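Local coordinates for protein glycine oxidase (Bacillus cereus ATCC 14579, PDB 7CYX) that probably oxidises glycine to glyoxylate with bound FAD, using oxygen and releasing hydrogen peroxide and ammonium, as a step toward thiamine diphosphate, at residues Glu231-Arg236 against Ser283-Ala288; Lys274-Glu279 against Glu301-Gly306; His21-Arg26 against Asp350-Lys355; Met318-Glu323 against Gln356-Leu361. One frame throughout, in Å; residues are numbered along the deposited sequence.

Contact 1: Glu231-Arg236 against Ser283-Ala288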
# COMPACT_ATOMS: atom_id res chain seq x y z
N GLU A 231 19.82 1.91 11.84
CA GLU A 231 19.39 0.55 11.71
C GLU A 231 18.03 0.43 12.39
O GLU A 231 17.86 1.00 13.46
CB GLU A 231 20.36 -0.43 12.39
CG GLU A 231 21.62 -0.69 11.60
CD GLU A 231 22.86 -0.91 12.45
OE1 GLU A 231 23.16 -0.01 13.27
OE2 GLU A 231 23.49 -1.98 12.31
N VAL A 232 17.10 -0.29 11.74
CA VAL A 232 15.78 -0.47 12.28
C VAL A 232 15.30 -1.91 12.06
O VAL A 232 15.78 -2.63 11.18
CB VAL A 232 14.78 0.59 11.76
CG1 VAL A 232 15.42 1.59 10.81
CG2 VAL A 232 13.52 -0.01 11.18
N VAL A 233 14.37 -2.32 12.93
CA VAL A 233 13.81 -3.65 13.01
C VAL A 233 12.29 -3.53 12.83
O VAL A 233 11.70 -2.53 13.22
CB VAL A 233 14.17 -4.29 14.36
CG1 VAL A 233 13.17 -5.33 14.80
CG2 VAL A 233 15.58 -4.86 14.35
N ALA A 234 11.68 -4.57 12.25
CA ALA A 234 10.22 -4.61 12.06
C ALA A 234 9.69 -5.97 12.51
O ALA A 234 10.27 -7.00 12.19
CB ALA A 234 9.88 -4.36 10.60
N VAL A 235 8.58 -5.95 13.24
CA VAL A 235 7.91 -7.18 13.60
C VAL A 235 6.43 -7.06 13.24
O VAL A 235 5.90 -5.98 13.09
CB VAL A 235 8.12 -7.48 15.09
CG1 VAL A 235 9.59 -7.52 15.45
CG2 VAL A 235 7.37 -6.49 15.97
N ARG A 236 5.79 -8.22 13.09
CA ARG A 236 4.37 -8.32 12.85
C ARG A 236 3.72 -8.86 14.13
O ARG A 236 4.36 -9.57 14.87
CB ARG A 236 4.10 -9.26 11.68
CG ARG A 236 4.78 -8.85 10.38
CD ARG A 236 3.77 -8.29 9.40
NE ARG A 236 4.35 -7.57 8.27
CZ ARG A 236 3.65 -6.79 7.45
NH1 ARG A 236 2.35 -6.63 7.65
NH2 ARG A 236 4.24 -6.19 6.44
N SER A 283 20.48 -4.55 20.79
CA SER A 283 20.34 -3.33 21.54
C SER A 283 18.93 -2.75 21.32
O SER A 283 18.24 -2.35 22.28
CB SER A 283 21.44 -2.37 21.16
OG SER A 283 21.35 -1.18 21.91
N ILE A 284 18.46 -2.76 20.06
CA ILE A 284 17.19 -2.15 19.72
C ILE A 284 16.04 -2.93 20.35
O ILE A 284 15.11 -2.33 20.91
CB ILE A 284 16.97 -2.07 18.20
CG1 ILE A 284 17.84 -0.98 17.58
CG2 ILE A 284 15.50 -1.89 17.89
CD1 ILE A 284 17.91 -1.06 16.07
N LEU A 285 16.10 -4.25 20.22
CA LEU A 285 15.02 -5.07 20.69
C LEU A 285 14.96 -5.07 22.23
O LEU A 285 13.87 -5.06 22.80
CB LEU A 285 15.17 -6.48 20.10
CG LEU A 285 14.48 -6.72 18.75
CD1 LEU A 285 14.79 -8.10 18.20
CD2 LEU A 285 12.97 -6.54 18.85
N GLU A 286 16.10 -5.08 22.91
CA GLU A 286 16.10 -5.13 24.36
C GLU A 286 15.47 -3.83 24.90
O GLU A 286 14.79 -3.84 25.95
CB GLU A 286 17.52 -5.33 24.91
CG GLU A 286 18.07 -6.74 24.69
CD GLU A 286 17.64 -7.82 25.67
OE1 GLU A 286 16.79 -7.54 26.57
OE2 GLU A 286 18.15 -8.96 25.53
N ARG A 287 15.74 -2.71 24.22
CA ARG A 287 15.21 -1.44 24.63
C ARG A 287 13.69 -1.47 24.42
O ARG A 287 12.93 -0.94 25.24
CB ARG A 287 15.88 -0.28 23.88
CG ARG A 287 15.59 1.08 24.50
CD ARG A 287 16.44 2.19 23.90
NE ARG A 287 16.10 3.54 24.35
CZ ARG A 287 16.69 4.64 23.89
NH1 ARG A 287 17.67 4.54 23.01
NH2 ARG A 287 16.27 5.83 24.29
N ALA A 288 13.24 -2.15 23.35
CA ALA A 288 11.82 -2.16 23.01
C ALA A 288 11.04 -2.99 24.03
O ALA A 288 9.86 -2.71 24.28
CB ALA A 288 11.60 -2.69 21.62

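Contact 2: Lys274-Glu279 against Glu301-Gly306. With FAD (flavin-adenine dinucleotide), chain C.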
# COMPACT_ATOMS: atom_id res chain seq x y z
N LYS A 274 25.21 -0.14 4.55
CA LYS A 274 23.79 -0.48 4.71
C LYS A 274 23.57 -1.88 5.33
O LYS A 274 22.45 -2.35 5.32
CB LYS A 274 23.06 -0.46 3.37
CG LYS A 274 23.26 0.76 2.47
CD LYS A 274 22.12 1.78 2.43
CE LYS A 274 20.74 1.20 2.17
NZ LYS A 274 20.29 1.44 0.78
N THR A 275 24.62 -2.56 5.83
CA THR A 275 24.48 -3.80 6.63
C THR A 275 23.99 -3.47 8.04
O THR A 275 24.21 -2.39 8.52
CB THR A 275 25.81 -4.57 6.79
OG1 THR A 275 26.76 -3.79 7.55
CG2 THR A 275 26.46 -4.96 5.48
N VAL A 276 23.46 -4.47 8.74
CA VAL A 276 22.95 -4.35 10.08
C VAL A 276 23.80 -5.25 10.98
O VAL A 276 23.88 -6.45 10.76
CB VAL A 276 21.46 -4.76 10.13
CG1 VAL A 276 20.89 -4.73 11.53
CG2 VAL A 276 20.60 -3.91 9.19
N GLN A 277 24.38 -4.65 12.02
CA GLN A 277 25.20 -5.39 12.98
C GLN A 277 24.29 -6.06 13.99
O GLN A 277 23.28 -5.48 14.39
CB GLN A 277 26.20 -4.47 13.67
CG GLN A 277 27.43 -4.19 12.83
CD GLN A 277 27.06 -3.64 11.48
OE1 GLN A 277 26.71 -2.48 11.35
NE2 GLN A 277 27.17 -4.48 10.46
N PRO A 278 24.56 -7.32 14.37
CA PRO A 278 23.80 -7.97 15.43
C PRO A 278 23.55 -7.13 16.68
O PRO A 278 22.42 -7.08 17.16
CB PRO A 278 24.71 -9.17 15.73
CG PRO A 278 25.20 -9.58 14.36
CD PRO A 278 25.52 -8.24 13.73
N GLU A 279 24.61 -6.51 17.20
CA GLU A 279 24.60 -5.71 18.43
C GLU A 279 23.49 -4.66 18.37
O GLU A 279 22.82 -4.42 19.36
CB GLU A 279 25.98 -5.08 18.64
CG GLU A 279 26.06 -4.00 19.72
CD GLU A 279 27.50 -3.60 20.08
OE1 GLU A 279 27.91 -3.89 21.23
OE2 GLU A 279 28.22 -2.99 19.23
N GLU A 301 10.02 -9.75 11.30
CA GLU A 301 9.73 -9.60 9.87
C GLU A 301 11.02 -9.26 9.14
O GLU A 301 11.43 -10.02 8.29
CB GLU A 301 8.76 -8.45 9.61
CG GLU A 301 8.65 -8.12 8.15
CD GLU A 301 8.21 -6.71 7.80
OE1 GLU A 301 7.05 -6.38 8.04
OE2 GLU A 301 9.02 -5.97 7.26
N SER A 302 11.67 -8.19 9.58
CA SER A 302 12.79 -7.65 8.79
C SER A 302 13.66 -6.73 9.63
O SER A 302 13.25 -6.33 10.70
CB SER A 302 12.15 -6.84 7.71
OG SER A 302 12.97 -6.73 6.58
N THR A 303 14.82 -6.40 9.08
CA THR A 303 15.76 -5.43 9.66
C THR A 303 16.41 -4.69 8.49
O THR A 303 16.59 -5.31 7.46
CB THR A 303 16.79 -6.09 10.58
OG1 THR A 303 17.53 -4.98 11.07
CG2 THR A 303 17.70 -7.06 9.88
N TRP A 304 16.69 -3.41 8.63
CA TRP A 304 17.33 -2.69 7.51
C TRP A 304 18.10 -1.49 8.04
O TRP A 304 17.96 -1.17 9.20
CB TRP A 304 16.31 -2.26 6.47
CG TRP A 304 15.32 -1.27 6.97
CD1 TRP A 304 15.48 0.08 7.05
CD2 TRP A 304 14.01 -1.55 7.46
NE1 TRP A 304 14.35 0.65 7.56
CE2 TRP A 304 13.44 -0.32 7.82
CE3 TRP A 304 13.27 -2.71 7.62
CZ2 TRP A 304 12.15 -0.22 8.33
CZ3 TRP A 304 12.00 -2.61 8.13
CH2 TRP A 304 11.45 -1.39 8.49
N ALA A 305 18.89 -0.88 7.17
CA ALA A 305 19.72 0.29 7.49
C ALA A 305 19.45 1.38 6.45
O ALA A 305 19.41 1.07 5.29
CB ALA A 305 21.16 -0.11 7.48
N GLY A 306 19.29 2.61 6.92
CA GLY A 306 19.05 3.80 6.10
C GLY A 306 20.03 4.91 6.43
O GLY A 306 20.57 4.96 7.54
PA FAD C . 17.19 10.08 -0.18
O1A FAD C . 15.90 9.41 0.07
O2A FAD C . 18.43 9.34 0.25
O5B FAD C . 17.21 10.47 -1.70
C5B FAD C . 18.42 10.78 -2.32
C4B FAD C . 18.35 10.07 -3.65
O4B FAD C . 19.27 10.69 -4.52
C3B FAD C . 18.75 8.62 -3.55
O3B FAD C . 17.65 7.83 -4.06
C2B FAD C . 19.99 8.47 -4.43
O2B FAD C . 19.90 7.30 -5.26
C1B FAD C . 19.90 9.67 -5.31
N9A FAD C . 21.16 10.19 -5.82
C8A FAD C . 22.20 10.60 -5.07
N7A FAD C . 23.20 11.04 -5.86
C5A FAD C . 22.77 10.97 -7.12
C6A FAD C . 23.35 11.29 -8.43
N6A FAD C . 24.60 11.79 -8.45
N1A FAD C . 22.61 11.03 -9.54
C2A FAD C . 21.38 10.51 -9.44
N3A FAD C . 20.79 10.18 -8.27
C4A FAD C . 21.43 10.40 -7.10
N1 FAD C . 12.23 11.62 8.67
C2 FAD C . 11.06 12.05 9.24
O2 FAD C . 10.61 13.13 8.79
N3 FAD C . 10.41 11.35 10.20
C4 FAD C . 10.89 10.16 10.62
O4 FAD C . 10.31 9.45 11.48
C4X FAD C . 12.18 9.67 10.06
N5 FAD C . 12.73 8.52 10.47
C5X FAD C . 13.89 8.08 9.93
C6 FAD C . 14.42 6.88 10.35
C7 FAD C . 15.61 6.42 9.81
C7M FAD C . 16.21 5.10 10.28
C8 FAD C . 16.30 7.19 8.78
C8M FAD C . 17.60 6.69 8.16
C9 FAD C . 15.77 8.37 8.36
C9A FAD C . 14.59 8.86 8.88
N10 FAD C . 14.04 10.06 8.43
C10 FAD C . 12.84 10.49 9.03
C1' FAD C . 14.71 10.96 7.47
C2' FAD C . 14.37 10.86 6.02
O2' FAD C . 14.60 9.50 5.60
C3' FAD C . 15.28 11.81 5.27
O3' FAD C . 15.48 13.07 5.98
C4' FAD C . 14.75 11.92 3.84
O4' FAD C . 14.49 10.62 3.30
C5' FAD C . 15.73 12.56 2.90
O5' FAD C . 15.22 12.39 1.59
P FAD C . 16.15 12.72 0.34
O1P FAD C . 16.91 13.97 0.56
O2P FAD C . 15.30 12.53 -0.89
O3P FAD C . 17.24 11.53 0.55

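Contact 3: His21-Arg26 against Asp350-Lys355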
# COMPACT_ATOMS: atom_id res chain seq x y z
N HIS A 21 6.70 16.56 -8.03
CA HIS A 21 5.25 16.63 -7.92
C HIS A 21 4.74 18.06 -8.13
O HIS A 21 3.91 18.27 -8.98
CB HIS A 21 4.76 16.12 -6.57
CG HIS A 21 3.35 16.52 -6.26
ND1 HIS A 21 2.26 15.88 -6.82
CD2 HIS A 21 2.85 17.50 -5.48
CE1 HIS A 21 1.15 16.45 -6.38
NE2 HIS A 21 1.48 17.44 -5.55
N PHE A 22 5.22 19.01 -7.32
CA PHE A 22 4.71 20.38 -7.31
C PHE A 22 4.98 21.10 -8.63
O PHE A 22 4.11 21.85 -9.08
CB PHE A 22 5.26 21.17 -6.12
CG PHE A 22 4.67 20.75 -4.80
CD1 PHE A 22 3.43 21.23 -4.39
CD2 PHE A 22 5.32 19.83 -4.00
CE1 PHE A 22 2.88 20.82 -3.19
CE2 PHE A 22 4.75 19.40 -2.80
CZ PHE A 22 3.54 19.92 -2.39
N LEU A 23 6.16 20.90 -9.24
CA LEU A 23 6.54 21.56 -10.51
C LEU A 23 5.67 21.05 -11.65
O LEU A 23 5.03 21.84 -12.34
CB LEU A 23 8.01 21.28 -10.85
CG LEU A 23 9.07 22.08 -10.09
CD1 LEU A 23 10.45 21.65 -10.55
CD2 LEU A 23 8.90 23.58 -10.27
N ALA A 24 5.66 19.72 -11.85
CA ALA A 24 4.88 19.06 -12.93
C ALA A 24 3.39 19.39 -12.81
O ALA A 24 2.70 19.55 -13.80
CB ALA A 24 5.07 17.56 -12.88
N GLU A 25 2.90 19.45 -11.58
CA GLU A 25 1.51 19.79 -11.32
C GLU A 25 1.17 21.15 -11.95
O GLU A 25 0.08 21.33 -12.44
CB GLU A 25 1.25 19.81 -9.82
CG GLU A 25 -0.12 19.31 -9.44
CD GLU A 25 -0.37 19.29 -7.95
OE1 GLU A 25 0.28 20.09 -7.22
OE2 GLU A 25 -1.20 18.47 -7.52
N ARG A 26 2.14 22.08 -11.91
CA ARG A 26 2.02 23.47 -12.39
C ARG A 26 2.46 23.58 -13.86
O ARG A 26 2.70 24.68 -14.33
CB ARG A 26 2.87 24.41 -11.53
CG ARG A 26 2.34 24.68 -10.12
CD ARG A 26 3.40 25.38 -9.26
NE ARG A 26 3.13 25.34 -7.83
CZ ARG A 26 3.73 26.12 -6.92
NH1 ARG A 26 4.60 27.04 -7.29
NH2 ARG A 26 3.47 25.95 -5.63
N ASP A 350 7.72 27.33 -5.93
CA ASP A 350 7.45 28.77 -5.81
C ASP A 350 8.71 29.55 -6.22
O ASP A 350 8.63 30.47 -7.04
CB ASP A 350 7.01 29.14 -4.39
CG ASP A 350 5.53 28.92 -4.07
OD1 ASP A 350 4.77 28.48 -4.98
OD2 ASP A 350 5.15 29.20 -2.92
N LEU A 351 9.86 29.15 -5.68
CA LEU A 351 11.13 29.81 -5.94
C LEU A 351 11.54 29.66 -7.41
O LEU A 351 12.14 30.57 -8.00
CB LEU A 351 12.20 29.19 -5.04
CG LEU A 351 13.63 29.64 -5.33
CD1 LEU A 351 13.75 31.15 -5.14
CD2 LEU A 351 14.62 28.90 -4.43
N ILE A 352 11.31 28.49 -7.98
CA ILE A 352 11.66 28.27 -9.37
C ILE A 352 10.79 29.17 -10.27
O ILE A 352 11.26 29.60 -11.30
CB ILE A 352 11.56 26.77 -9.73
CG1 ILE A 352 12.72 26.00 -9.09
CG2 ILE A 352 11.49 26.57 -11.24
CD1 ILE A 352 12.60 24.49 -9.13
N GLU A 353 9.53 29.42 -9.87
CA GLU A 353 8.55 30.22 -10.63
C GLU A 353 8.62 31.72 -10.26
O GLU A 353 7.72 32.47 -10.58
CB GLU A 353 7.12 29.77 -10.34
CG GLU A 353 6.72 28.46 -11.00
CD GLU A 353 5.23 28.14 -10.91
OE1 GLU A 353 4.56 28.64 -9.97
OE2 GLU A 353 4.74 27.37 -11.77
N GLY A 354 9.65 32.13 -9.51
CA GLY A 354 9.81 33.52 -9.10
C GLY A 354 8.74 33.99 -8.12
O GLY A 354 8.68 35.18 -7.82
N LYS A 355 7.91 33.08 -7.59
CA LYS A 355 6.77 33.48 -6.73
C LYS A 355 7.23 33.73 -5.29
O LYS A 355 6.46 34.27 -4.49
CB LYS A 355 5.65 32.44 -6.75
CG LYS A 355 4.90 32.32 -8.08
CD LYS A 355 3.72 31.37 -8.05
CE LYS A 355 3.04 31.26 -9.41
NZ LYS A 355 1.89 30.33 -9.38

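Contact 4: Met318-Glu323 against Gln356-Leu361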
# COMPACT_ATOMS: atom_id res chain seq x y z
N MET A 318 18.16 24.89 0.84
CA MET A 318 16.98 25.04 -0.03
C MET A 318 17.09 26.40 -0.71
O MET A 318 16.76 27.39 -0.06
CB MET A 318 15.71 24.99 0.81
CG MET A 318 15.71 23.88 1.81
SD MET A 318 14.11 23.12 1.92
CE MET A 318 13.48 23.92 3.38
N GLY A 319 17.52 26.43 -1.96
CA GLY A 319 17.73 27.72 -2.60
C GLY A 319 18.39 27.67 -3.97
O GLY A 319 18.75 26.62 -4.49
N GLU A 320 18.50 28.88 -4.54
CA GLU A 320 19.06 29.17 -5.85
C GLU A 320 20.48 29.72 -5.66
O GLU A 320 20.74 30.47 -4.73
CB GLU A 320 18.15 30.17 -6.56
CG GLU A 320 18.64 30.61 -7.93
CD GLU A 320 17.59 31.26 -8.82
OE1 GLU A 320 16.47 31.57 -8.33
OE2 GLU A 320 17.88 31.40 -10.03
N HIS A 321 21.40 29.29 -6.54
CA HIS A 321 22.77 29.81 -6.61
C HIS A 321 22.70 31.28 -7.04
O HIS A 321 21.96 31.62 -7.97
CB HIS A 321 23.59 28.96 -7.59
CG HIS A 321 25.08 29.11 -7.48
ND1 HIS A 321 25.73 30.27 -7.80
CD2 HIS A 321 26.04 28.21 -7.16
CE1 HIS A 321 27.03 30.11 -7.65
NE2 HIS A 321 27.24 28.85 -7.26
N GLU A 322 23.50 32.12 -6.38
CA GLU A 322 23.38 33.58 -6.52
C GLU A 322 23.88 34.03 -7.91
O GLU A 322 23.45 35.05 -8.42
CB GLU A 322 24.11 34.28 -5.37
CG GLU A 322 23.44 35.57 -4.93
CD GLU A 322 22.07 35.40 -4.27
OE1 GLU A 322 22.03 35.16 -3.05
OE2 GLU A 322 21.04 35.50 -4.98
N GLU A 323 24.79 33.26 -8.51
CA GLU A 323 25.46 33.65 -9.74
C GLU A 323 24.98 32.75 -10.89
O GLU A 323 24.39 33.25 -11.84
CB GLU A 323 26.98 33.59 -9.54
CG GLU A 323 27.80 34.22 -10.65
CD GLU A 323 29.31 34.17 -10.43
OE1 GLU A 323 30.05 34.79 -11.23
OE2 GLU A 323 29.74 33.50 -9.45
N GLN A 356 8.46 33.30 -4.95
CA GLN A 356 9.05 33.50 -3.62
C GLN A 356 10.51 33.94 -3.80
O GLN A 356 11.12 33.66 -4.84
CB GLN A 356 8.82 32.22 -2.80
CG GLN A 356 8.85 32.42 -1.29
CD GLN A 356 8.11 31.38 -0.48
OE1 GLN A 356 8.35 31.23 0.72
NE2 GLN A 356 7.18 30.68 -1.11
N GLU A 357 11.04 34.69 -2.82
CA GLU A 357 12.45 35.18 -2.81
C GLU A 357 13.37 34.08 -2.26
O GLU A 357 12.91 33.17 -1.53
CB GLU A 357 12.66 36.43 -1.95
CG GLU A 357 11.83 37.65 -2.35
CD GLU A 357 11.97 38.14 -3.79
OE1 GLU A 357 12.85 37.66 -4.52
OE2 GLU A 357 11.16 39.01 -4.18
N ASN A 358 14.67 34.21 -2.58
CA ASN A 358 15.72 33.24 -2.25
C ASN A 358 16.13 33.39 -0.78
O ASN A 358 17.30 33.56 -0.48
CB ASN A 358 16.92 33.42 -3.18
CG ASN A 358 17.80 32.20 -3.26
OD1 ASN A 358 17.44 31.13 -2.76
ND2 ASN A 358 18.95 32.33 -3.91
N HIS A 359 15.17 33.30 0.14
CA HIS A 359 15.36 33.75 1.52
C HIS A 359 15.62 32.58 2.48
O HIS A 359 15.91 32.79 3.67
CB HIS A 359 14.14 34.57 1.99
CG HIS A 359 12.90 33.78 2.24
ND1 HIS A 359 11.94 33.59 1.25
CD2 HIS A 359 12.45 33.15 3.35
CE1 HIS A 359 10.95 32.85 1.75
NE2 HIS A 359 11.24 32.57 3.04
N LEU A 360 15.49 31.34 2.00
CA LEU A 360 15.55 30.21 2.93
C LEU A 360 17.01 29.78 3.12
O LEU A 360 17.34 29.21 4.13
CB LEU A 360 14.63 29.10 2.40
CG LEU A 360 13.57 28.54 3.36
CD1 LEU A 360 12.97 29.58 4.31
CD2 LEU A 360 12.46 27.86 2.57
N LEU A 361 17.90 30.12 2.17
CA LEU A 361 19.35 29.98 2.37
C LEU A 361 19.78 30.76 3.62
O LEU A 361 20.31 30.19 4.58
CB LEU A 361 20.09 30.48 1.12
CG LEU A 361 20.77 29.41 0.25
CD1 LEU A 361 19.91 28.17 0.08
CD2 LEU A 361 21.13 29.98 -1.11
O HOH W 1 18.91 26.62 2.74
O HOH W 2 16.66 30.05 -0.61

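Contact 1: Glu231-Arg236 against Ser283-Ala288
Ile284 is the main point at which the helical segment 283-288 meets the strand 231-236, and its branches can be traced outward from CB. From CB the chain forks, CG2 toward the side chain of Val233 and CG1 toward the main chain at Glu231 and Val232. Turned anti to the backbone N, CG2 of Ile284 comes 4.5 Å from Val233 CB. The other branch, CG1, lies beside the backbone N (chi1 -74°) and carries CD1 down onto the backbone: Ile284 CD1 stands 3.3 Å from Glu231 O and 4.4 Å from Val232 CA. Isoleucine suits the place because its two branches differ in length, the short one for a side chain and the long one for the main chain. The next residue, Leu285, swings CD2 to 4.2 Å from Val233 CG1, so the valine is met by two helix residues. Glu231 brings its aliphatic part to the isoleucine, while its carboxylate is held by Thr266, Lys268, Ser280 and the backbone N of Gln277. The axes of the two segments approach to 9.2 Å at 56°, so the helix lies slantwise on the sheet. Strand 225-236 runs between strands 260-269 and 299-311; Ile284 also reaches Ile263 and Phe251, while Val232 points away from the helix and touches FAD.

Contact 2: Lys274-Glu279 against Glu301-Gly306
Lys274 and Ala305 bring their CA atoms to 5.0 Å where the loop leading into helix 278-291 runs past segment 301-306 of strand 299-311, yet the two backbones exchange no hydrogen bonds. The space between them is filled by small groups. The methyl CB of Ala305 sits 3.4 Å from Lys274 O, and a residue this short suits so close a passage. Val276 is the other filler: its CG1, set anti to the backbone N (chi1 176°), meets Thr303 OG1 at 3.4 Å, the two side chains approaching tip to tip. The hydroxyl spends its polarity on Val232 O of the adjacent strand, and the methyl CG1 merely packs against it. CG2 of Val276 lies over the main chain, 3.7 Å from Trp304 C, and touches Ala305 CB at 4.2 Å.

Lys274 bends at three successive torsions, which lays CE 3.4 Å from Ala305 O before NZ continues to a salt bridge with Glu41. In the loop, Gln277 NE2 gives a nearly straight bond (170°) to Thr275 OG1 at 3.0 Å, with the acceptor in the amide plane; this bond ties the side chain of Gln277 back to Thr275 just before the helix, where Gln277 takes the N-cap position. Near the start of the strand, Glu301 and Ser302 both face Ala234, a classic beta bulge. Farther along, Gly306, lacking a side chain, lets the flavin methyl C8M approach to 3.5 Å from its C. The loop therefore covers 299-311, an outermost strand of the large mixed sheet within this chain of the FAD-dependent oxidoreductase fold, close to where Gly306 meets the dimethylbenzene end of the flavin.

Contact 3: His21-Arg26 against Asp350-Lys355
Arg26 grips Asp350 end-on with two nitrogens that share one oxygen: NH1 lies 2.7 Å and NH2 2.9 Å from Asp350 OD1. NH1 uses the anti lone pair of that oxygen, whereas NH2 comes from above the carboxylate plane; both bonds stay close to the guanidinium plane. NH1 also donates to Glu353 OE1 at 3.1 Å, meeting this carboxylate well above its plane, with the two flat groups turned 44° apart. All three bonds are well bent, NH1 serving two oxygens and OD1 two nitrogens. An arginine can serve both acids because its chain is extended from CG to NE and carries several N-H groups out past the helix end. Lys355 joins the network through NZ, 3.2 Å from Glu353 OE1, and Glu353 OE2 has a further partner in His28. The methylenes of Arg26 pass across the Glu353 carboxylate, with Arg26 CD 3.5 Å from Glu353 OE2.

Deeper in, the contact turns apolar. Leu23 and Ile352 cross at about a right angle, their CD1 atoms 3.8 Å apart, and Ile352 also packs on Val205 while Leu23 touches Val30. The second helix closes in a Schellman motif, in which Gly354, with positive phi, is the C-prime residue and Lys355 N bonds to Asp350 O. Arg26 would probably favour the ionised forms of both acids, Lys355 adding to the effect at Glu353; charge thus ties together the C-terminal ends of helices 14-25 and 341-352.

Contact 4: Met318-Glu323 against Gln356-Leu361
Asn358 docks on the backbone of Glu320 with both ends of its amide. OD1 accepts from Glu320 N at 3.1 Å along an almost straight bond (174°), and ND2 gives a hydrogen to Glu320 O at 2.7 Å, an acceptor that lies in the amide plane. With CG anti to the backbone N (chi1 -159°), the amide reaches across and is fixed against rotation by the pair of bonds. Asparagine fits because one short side chain offers a donor and an acceptor side by side, matching the peptide groups of a single residue.

This side is packed tightly. Gly319 CA stands 3.4 Å from Asn358 OD1 and 3.5 Å from Leu361 CD1, and only a residue without a side chain sits easily there. Leu361 CD1 also comes to 3.2 Å from Met318 O. A water bridges the backbones, giving a hydrogen to Met318 O at 2.7 Å and accepting one from Leu361 N. Here strand 317-318, outermost within this chain in the nucleotide-binding sheet, ends as the chain turns a corner at Gly319; on the partner side Asn358 is the centre of an inverse gamma turn that leads into helix 360-365. Toward the interior, the side chain of Met318, bent at its second and third torsions, places CE 4.1 Å from Leu360 CD2, and both side chains also rest on Leu65 of helix 61-70.

Outward, the grip slackens. Glu320 sends its carboxylate away to Lys325, leaving CB to touch the amide. Exposed Glu322 slides past Asn358 in the opposite direction, the planes of carboxylate and amide 66° apart, and Glu322 OE2 comes no closer than 3.9 Å to Asn358 ND2.

The four contacts fall into two pairs on opposite sides of the chain's centre. Contacts 1 and 2, centres about 10 Å apart, share helix 278-291 and the neighbouring strands 225-236 and 299-311 of the large sheet, and both reach the FAD pocket. Contacts 3 and 4, about 14 Å apart, lie at the end of helix 341-352 and the start of helix 360-365, which follow each other in the chain, and Leu351 packs against Gly319 between them. Between the pairs the centres stand 37 to 40 Å apart. Within each pair the segments alternate along the chain. Contact 3 joins near-terminal segments and encloses contacts 1 and 2, bringing helix 341-352 back to helix 14-25 of the N-terminal nucleotide-binding part.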